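Long-range contacts in beta-N-acetylhexosaminidase (Beutenbergia cavernae, PDB 5BU9), which probably releases terminal non-reducing N-acetyl-D-hexosamine residues from N-acetyl-beta-D-hexosaminides by hydrolysis, as a member of glycosyl hydrolase family 3: residues 39-44 with 75-80; 109-114 with 170-175; 134-139 with 214-219. All blocks are in the same frame, centred on the assembly; numbering follows the deposited sequence.

Contact 1: residues 39-44 with 75-80; sequences NVFLAG and LVATDQ
Val40 and Ala77 form the tight middle of two parallel strands whose axes come within 4.6 Å. Val40 N is hydrogen-bonded to Leu75 O (2.9 Å), Val40 O takes the N-H of Ala77, and Leu42 N gives its own to Ala77 O. On one face Val76 CG1 lies 4.0 Å from both Val40 CG2 and Leu42 CD1; branched aliphatic side chains suit this oily layer. On the other, the single methyl of Ala77 leaves room for the Phe41 ring, which, with CG anti to the backbone N (chi1 169°), leans along the neighbouring strand.

Beyond the last of these bonds a side chain extends the ladder, Thr78 OG1 donating to Leu42 O (2.8 Å). The looser parts lie at the two ends. Leu75 N makes a weak bond to Asn39 OD1, an oxygen more firmly engaged by Lys337. Asp79, partly exposed and hydrogen-bonded through OD1 to a glycerol, probably from the crystallisation liquor, sets its carboxylate at the edge of the Phe41 ring with the planes 73° apart.

Helix 50-61 packs on the Val40, Leu42 and Val76 face as the main helix of the connection in a beta-alpha-beta unit of the TIM-barrel fold, whereas Met16 of strand 15-20 meets Phe41, Leu75 and Ala77.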
# COMPACT_ATOMS: atom_id res chain seq x y z
N ASN A 39 0.15 -9.55 7.94
CA ASN A 39 -0.43 -8.24 7.83
C ASN A 39 -1.83 -8.35 7.26
O ASN A 39 -2.10 -9.25 6.48
CB ASN A 39 0.41 -7.33 6.94
CG ASN A 39 1.89 -7.39 7.28
OD1 ASN A 39 2.33 -6.85 8.29
ND2 ASN A 39 2.67 -8.04 6.42
N VAL A 40 -2.72 -7.42 7.64
CA VAL A 40 -4.08 -7.42 7.13
C VAL A 40 -4.50 -6.05 6.64
O VAL A 40 -3.90 -5.02 6.95
CB VAL A 40 -5.06 -7.94 8.19
CG1 VAL A 40 -4.75 -9.38 8.53
CG2 VAL A 40 -4.97 -7.10 9.43
N PHE A 41 -5.56 -6.06 5.85
CA PHE A 41 -6.07 -4.87 5.23
C PHE A 41 -7.60 -4.91 5.34
O PHE A 41 -8.21 -5.89 4.95
CB PHE A 41 -5.63 -4.79 3.77
CG PHE A 41 -6.32 -3.73 3.00
CD1 PHE A 41 -5.86 -2.42 3.03
CD2 PHE A 41 -7.47 -4.01 2.25
CE1 PHE A 41 -6.53 -1.41 2.32
CE2 PHE A 41 -8.12 -3.02 1.54
CZ PHE A 41 -7.65 -1.71 1.58
N LEU A 42 -8.21 -3.86 5.84
CA LEU A 42 -9.69 -3.80 5.90
C LEU A 42 -10.27 -3.16 4.64
O LEU A 42 -9.98 -1.99 4.36
CB LEU A 42 -10.13 -3.03 7.15
CG LEU A 42 -10.22 -3.87 8.43
CD1 LEU A 42 -8.90 -4.33 8.91
CD2 LEU A 42 -10.94 -3.09 9.52
N ALA A 43 -11.08 -3.93 3.90
CA ALA A 43 -11.51 -3.55 2.55
C ALA A 43 -12.96 -3.12 2.52
O ALA A 43 -13.72 -3.41 3.44
CB ALA A 43 -11.32 -4.70 1.58
N GLY A 44 -13.35 -2.47 1.42
CA GLY A 44 -14.74 -2.08 1.18
C GLY A 44 -15.13 -0.69 1.66
O GLY A 44 -14.35 0.24 1.55
N LEU A 75 0.65 -5.55 10.91
CA LEU A 75 0.32 -4.28 10.30
C LEU A 75 -1.18 -4.38 9.96
O LEU A 75 -1.64 -5.35 9.32
CB LEU A 75 1.19 -3.99 9.07
CG LEU A 75 2.61 -3.55 9.41
CD1 LEU A 75 3.51 -3.60 8.19
CD2 LEU A 75 2.63 -2.13 10.00
N VAL A 76 -1.96 -3.41 10.44
CA VAL A 76 -3.39 -3.37 10.18
C VAL A 76 -3.66 -2.11 9.37
O VAL A 76 -3.57 -0.99 9.89
CB VAL A 76 -4.22 -3.38 11.48
CG1 VAL A 76 -5.66 -3.52 11.14
CG2 VAL A 76 -3.76 -4.47 12.42
N ALA A 77 -3.96 -2.29 8.10
CA ALA A 77 -4.06 -1.19 7.17
C ALA A 77 -5.47 -1.03 6.71
O ALA A 77 -6.24 -1.99 6.73
CB ALA A 77 -3.15 -1.45 5.95
N THR A 78 -5.80 0.17 6.24
CA THR A 78 -7.01 0.34 5.44
C THR A 78 -6.76 1.49 4.45
O THR A 78 -5.70 2.11 4.47
CB THR A 78 -8.29 0.59 6.29
OG1 THR A 78 -9.44 0.58 5.44
CG2 THR A 78 -8.24 1.93 6.98
N ASP A 79 -7.72 1.73 3.58
CA ASP A 79 -7.69 2.86 2.64
C ASP A 79 -8.44 4.06 3.19
O ASP A 79 -9.66 4.18 2.92
CB ASP A 79 -8.35 2.49 1.29
CG ASP A 79 -7.39 1.81 0.32
OD1 ASP A 79 -6.17 1.67 0.61
OD2 ASP A 79 -7.87 1.41 -0.76
N GLN A 80 -7.75 4.95 3.91
CA GLN A 80 -8.45 6.11 4.49
C GLN A 80 -7.85 7.39 3.89
O GLN A 80 -7.17 8.13 4.57
CB GLN A 80 -8.36 6.11 6.03
CG GLN A 80 -9.40 7.02 6.74
CD GLN A 80 -10.79 6.37 6.92
OE1 GLN A 80 -11.18 5.52 6.14
NE2 GLN A 80 -11.52 6.75 7.97

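Contact 2: residues 109-114 with 170-175; sequences TLQADA and FSAGMR
The carbonyl oxygen of Gln111 is held by two groups: from the facing helix the CA-H of Gly173 approaches it, with CA 3.5 Å away and 143° at the hydrogen, and from its own helix the hydroxyl of Thr115 is hydrogen-bonded to it. Glycine suits position 173 because a beta carbon there would point at the other helix and fall 2.3 Å from Gln111 O. Its absence lets the helix axes approach to 7.2 Å, with their directions 34° apart.

Ala114 and Ala172 are the other small residues facing across; longer side chains close the flanks. Ala114 aims its methyl at the other helix, where CB lies 3.6 Å from Phe170 O and 4.1 Å from CD2 of the Phe170 ring. Met174, modelled as selenomethionine, packs beside it: bent at chi2 (74°) and again at chi3, it turns its CE methyl back to 3.7 Å from Ala114 CB. The same methyl sits over one face of the Phe170 ring, 3.4 Å above the plane and displaced toward the rim, so one flexible chain packs against both an aromatic ring and an alanine.

At the more exposed margin Gln111 stretches its chain alongside the facing helix and rests its amide on Ala172, whose CB is 3.6 Å from Gln111 CD. A long side chain with a polar end fits here, since CG can pack beside Gly173 while the amide ends at the partly exposed margin.

With no conventional hydrogen bond linking the two segments, cohesion of these neighbouring barrel helices rests on van der Waals fit and the CA-H...O contact, and therefore on small residues at the crossing.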
# COMPACT_ATOMS: atom_id res chain seq x y z
N THR A 109 -3.12 23.41 8.73
CA THR A 109 -4.50 23.04 8.99
C THR A 109 -4.76 21.57 8.62
O THR A 109 -5.45 20.85 9.35
CB THR A 109 -5.48 23.94 8.20
OG1 THR A 109 -5.22 25.31 8.50
CG2 THR A 109 -6.92 23.59 8.54
N LEU A 110 -4.21 21.14 7.49
CA LEU A 110 -4.34 19.77 7.01
C LEU A 110 -3.69 18.80 7.97
O LEU A 110 -4.26 17.76 8.26
CB LEU A 110 -3.72 19.61 5.62
CG LEU A 110 -3.68 18.21 5.00
CD1 LEU A 110 -5.06 17.52 5.06
CD2 LEU A 110 -3.21 18.32 3.57
N GLN A 111 -2.51 19.16 8.47
CA GLN A 111 -1.79 18.34 9.43
C GLN A 111 -2.61 18.18 10.73
O GLN A 111 -2.69 17.08 11.30
CB GLN A 111 -0.42 18.93 9.75
CG GLN A 111 0.32 18.09 10.80
CD GLN A 111 1.79 18.44 10.95
OE1 GLN A 111 2.39 19.10 10.10
NE2 GLN A 111 2.39 17.96 12.04
N ALA A 112 -3.22 19.27 11.19
CA ALA A 112 -4.09 19.21 12.37
C ALA A 112 -5.31 18.31 12.12
O ALA A 112 -5.64 17.47 12.94
CB ALA A 112 -4.53 20.60 12.79
N ASP A 113 -5.97 18.48 10.98
CA ASP A 113 -7.13 17.64 10.67
C ASP A 113 -6.69 16.18 10.50
O ASP A 113 -7.41 15.27 10.90
CB ASP A 113 -7.86 18.14 9.42
CG ASP A 113 -8.55 19.51 9.65
OD1 ASP A 113 -8.75 19.93 10.81
OD2 ASP A 113 -8.89 20.16 8.64
N ALA A 114 -5.50 15.95 9.96
CA ALA A 114 -5.08 14.56 9.71
C ALA A 114 -4.69 13.90 11.01
O ALA A 114 -4.75 12.68 11.13
CB ALA A 114 -3.94 14.49 8.74
N PHE A 170 -0.22 15.65 5.71
CA PHE A 170 -1.17 14.56 6.03
C PHE A 170 -0.42 13.44 6.75
O PHE A 170 -0.85 12.99 7.79
CB PHE A 170 -1.86 14.09 4.72
CG PHE A 170 -2.79 12.89 4.86
CD1 PHE A 170 -2.29 11.59 4.85
CD2 PHE A 170 -4.17 13.06 4.86
CE1 PHE A 170 -3.13 10.50 4.90
CE2 PHE A 170 -5.01 11.97 4.91
CZ PHE A 170 -4.49 10.67 4.94
N SER A 171 0.72 13.05 6.20
CA SER A 171 1.55 12.00 6.79
C SER A 171 1.95 12.38 8.21
O SER A 171 1.85 11.57 9.13
CB SER A 171 2.81 11.73 5.92
OG SER A 171 2.49 11.09 4.70
N ALA A 172 2.41 13.62 8.38
CA ALA A 172 2.87 14.09 9.69
C ALA A 172 1.79 13.98 10.78
O ALA A 172 2.08 13.55 11.90
CB ALA A 172 3.38 15.51 9.58
N GLY A 173 0.55 14.36 10.47
CA GLY A 173 -0.53 14.27 11.44
C GLY A 173 -0.91 12.83 11.74
O GLY A 173 -1.25 12.46 12.86
N MSE A 174 -0.84 12.02 10.70
CA MSE A 174 -1.13 10.62 10.79
C MSE A 174 -0.12 9.98 11.76
O MSE A 174 -0.53 9.36 12.75
CB MSE A 174 -1.07 10.01 9.37
CG MSE A 174 -1.90 8.75 9.16
SE MSE A 174 -3.83 8.98 9.03
CE MSE A 174 -3.83 10.79 8.36
N ARG A 175 1.18 10.19 11.52
CA ARG A 175 2.24 9.70 12.40
C ARG A 175 2.09 10.24 13.82
O ARG A 175 2.34 9.52 14.76
CB ARG A 175 3.63 10.08 11.87
CG ARG A 175 4.00 9.42 10.56
CD ARG A 175 5.50 9.53 10.17
NE ARG A 175 5.62 9.04 8.80
CZ ARG A 175 5.79 9.82 7.74
NH1 ARG A 175 5.92 11.13 7.90
NH2 ARG A 175 5.84 9.29 6.52

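Contact 3: residues 134-139 with 214-219; sequences MDVVAS and VQAFAA
Met134, modelled as selenomethionine, spans Ala216 and Phe217 of helix 212-222. Its CB packs 3.7 Å from Phe217 CE1, while a bend at chi3 (80°) brings the terminal methyl CE within 3.4 Å of Ala216 O. A long unbranched chain suits this place, able to follow the helix surface.

Phe217 is met from two directions. Met134 O lies over one face of the ring, 4.0 Å above the plane and offset toward the rim; Asp135 OD1 comes to the ring edge in plane, 3.8 Å from CZ, with the carboxylate turned 77° to the ring. Phe186 stacks edge-to-face with the same ring. Replacing Phe217 by an alanine is likely to open a gap beside Met134 CB and leave the Asp135 carboxylate without the ring edge.

Ala216 is small enough to let the loop come close: its CB touches Met134 O at 3.5 Å and Val136 CG2 at 3.9 Å.

Asp135 bonds His185, at the end of strand 180-186, and Leu189 just beyond, in a KHFPG sequence that in related family 3 hexosaminidases belongs to the active site, so this region probably lies near it. The helix contributes apolar side chains, and its carbonyl Ala216 O meets a methyl; apolar packing thus adjoins a carboxylate fixed by two bonds.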
# COMPACT_ATOMS: atom_id res chain seq x y z
N MSE A 134 0.44 10.59 -3.62
CA MSE A 134 1.38 11.61 -4.06
C MSE A 134 1.53 11.62 -5.58
O MSE A 134 2.49 12.18 -6.11
CB MSE A 134 2.73 11.43 -3.38
CG MSE A 134 2.60 11.51 -1.87
SE MSE A 134 4.29 11.84 -0.98
CE MSE A 134 4.38 13.77 -1.28
N ASP A 135 0.58 10.99 -6.25
CA ASP A 135 0.49 11.03 -7.69
C ASP A 135 0.28 12.48 -8.07
O ASP A 135 -0.40 13.20 -7.35
CB ASP A 135 -0.69 10.18 -8.21
CG ASP A 135 -0.51 8.70 -7.96
OD1 ASP A 135 0.59 8.15 -8.24
OD2 ASP A 135 -1.50 8.09 -7.48
N VAL A 136 0.84 12.92 -9.18
CA VAL A 136 0.59 14.28 -9.65
C VAL A 136 -0.22 14.24 -10.93
O VAL A 136 0.18 13.58 -11.88
CB VAL A 136 1.91 15.04 -9.85
CG1 VAL A 136 1.63 16.39 -10.39
CG2 VAL A 136 2.64 15.17 -8.54
N VAL A 137 -1.35 14.94 -10.95
CA VAL A 137 -2.18 15.03 -12.15
C VAL A 137 -1.67 16.25 -12.92
O VAL A 137 -1.20 17.20 -12.32
CB VAL A 137 -3.69 15.09 -11.78
CG1 VAL A 137 -4.57 15.34 -12.98
CG2 VAL A 137 -4.12 13.78 -11.15
N ALA A 138 -1.73 16.22 -14.26
CA ALA A 138 -1.03 17.23 -15.07
C ALA A 138 -1.59 18.63 -14.91
O ALA A 138 -0.84 19.60 -14.90
CB ALA A 138 -1.06 16.84 -16.55
N SER A 139 -2.92 18.71 -14.82
CA SER A 139 -3.66 19.98 -14.77
C SER A 139 -5.11 19.71 -14.39
O SER A 139 -5.60 18.59 -14.57
CB SER A 139 -3.60 20.69 -16.12
OG SER A 139 -4.41 20.01 -17.07
N VAL A 214 7.47 11.80 -9.75
CA VAL A 214 8.69 11.25 -9.16
C VAL A 214 9.34 12.26 -8.21
O VAL A 214 9.82 11.89 -7.15
CB VAL A 214 9.66 10.81 -10.22
CG1 VAL A 214 10.90 10.20 -9.57
CG2 VAL A 214 8.99 9.79 -11.11
N GLN A 215 9.33 13.54 -8.57
CA GLN A 215 9.80 14.58 -7.65
C GLN A 215 8.93 14.63 -6.37
O GLN A 215 9.42 14.82 -5.28
CB GLN A 215 9.81 15.93 -8.34
CG GLN A 215 10.87 16.11 -9.41
CD GLN A 215 10.50 17.24 -10.37
OE1 GLN A 215 9.90 18.25 -9.95
NE2 GLN A 215 10.81 17.07 -11.65
N ALA A 216 7.63 14.44 -6.52
CA ALA A 216 6.76 14.41 -5.34
C ALA A 216 7.13 13.25 -4.43
O ALA A 216 7.17 13.43 -3.23
CB ALA A 216 5.28 14.30 -5.75
N PHE A 217 7.38 12.06 -5.01
CA PHE A 217 7.67 10.88 -4.19
C PHE A 217 8.97 11.09 -3.47
O PHE A 217 9.07 10.74 -2.30
CB PHE A 217 7.68 9.58 -5.02
CG PHE A 217 6.30 9.12 -5.41
CD1 PHE A 217 5.42 8.67 -4.45
CD2 PHE A 217 5.87 9.22 -6.71
CE1 PHE A 217 4.13 8.26 -4.78
CE2 PHE A 217 4.57 8.82 -7.06
CZ PHE A 217 3.70 8.34 -6.08
N ALA A 218 9.96 11.67 -4.16
CA ALA A 218 11.26 11.97 -3.55
C ALA A 218 11.04 12.82 -2.31
O ALA A 218 11.58 12.50 -1.25
CB ALA A 218 12.21 12.66 -4.54
N ALA A 219 10.21 13.87 -2.41
CA ALA A 219 9.94 14.73 -1.26
C ALA A 219 9.22 13.97 -0.13
O ALA A 219 9.40 14.29 1.04
CB ALA A 219 9.12 15.93 -1.68

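All three contacts are buried, but at different depths: the centre of contact 1 lies about 9 Å from that of the chain, against about 18 Å and 17 Å for contacts 2 and 3. Contact 1 joins adjacent barrel strands through backbone hydrogen bonds, whereas contact 2 pairs outer helices and contact 3 fits a loop to a helix, both by van der Waals packing with small alanines or a glycine at close points. Contacts 1 and 2 meet where Gln80 O touches Phe170 CZ. Helix 160-176 supplies half of contact 2 and, through Ala167 and Asn168, also packs against Met134 of contact 3; along the chain their segments alternate, though the two contacts do not touch.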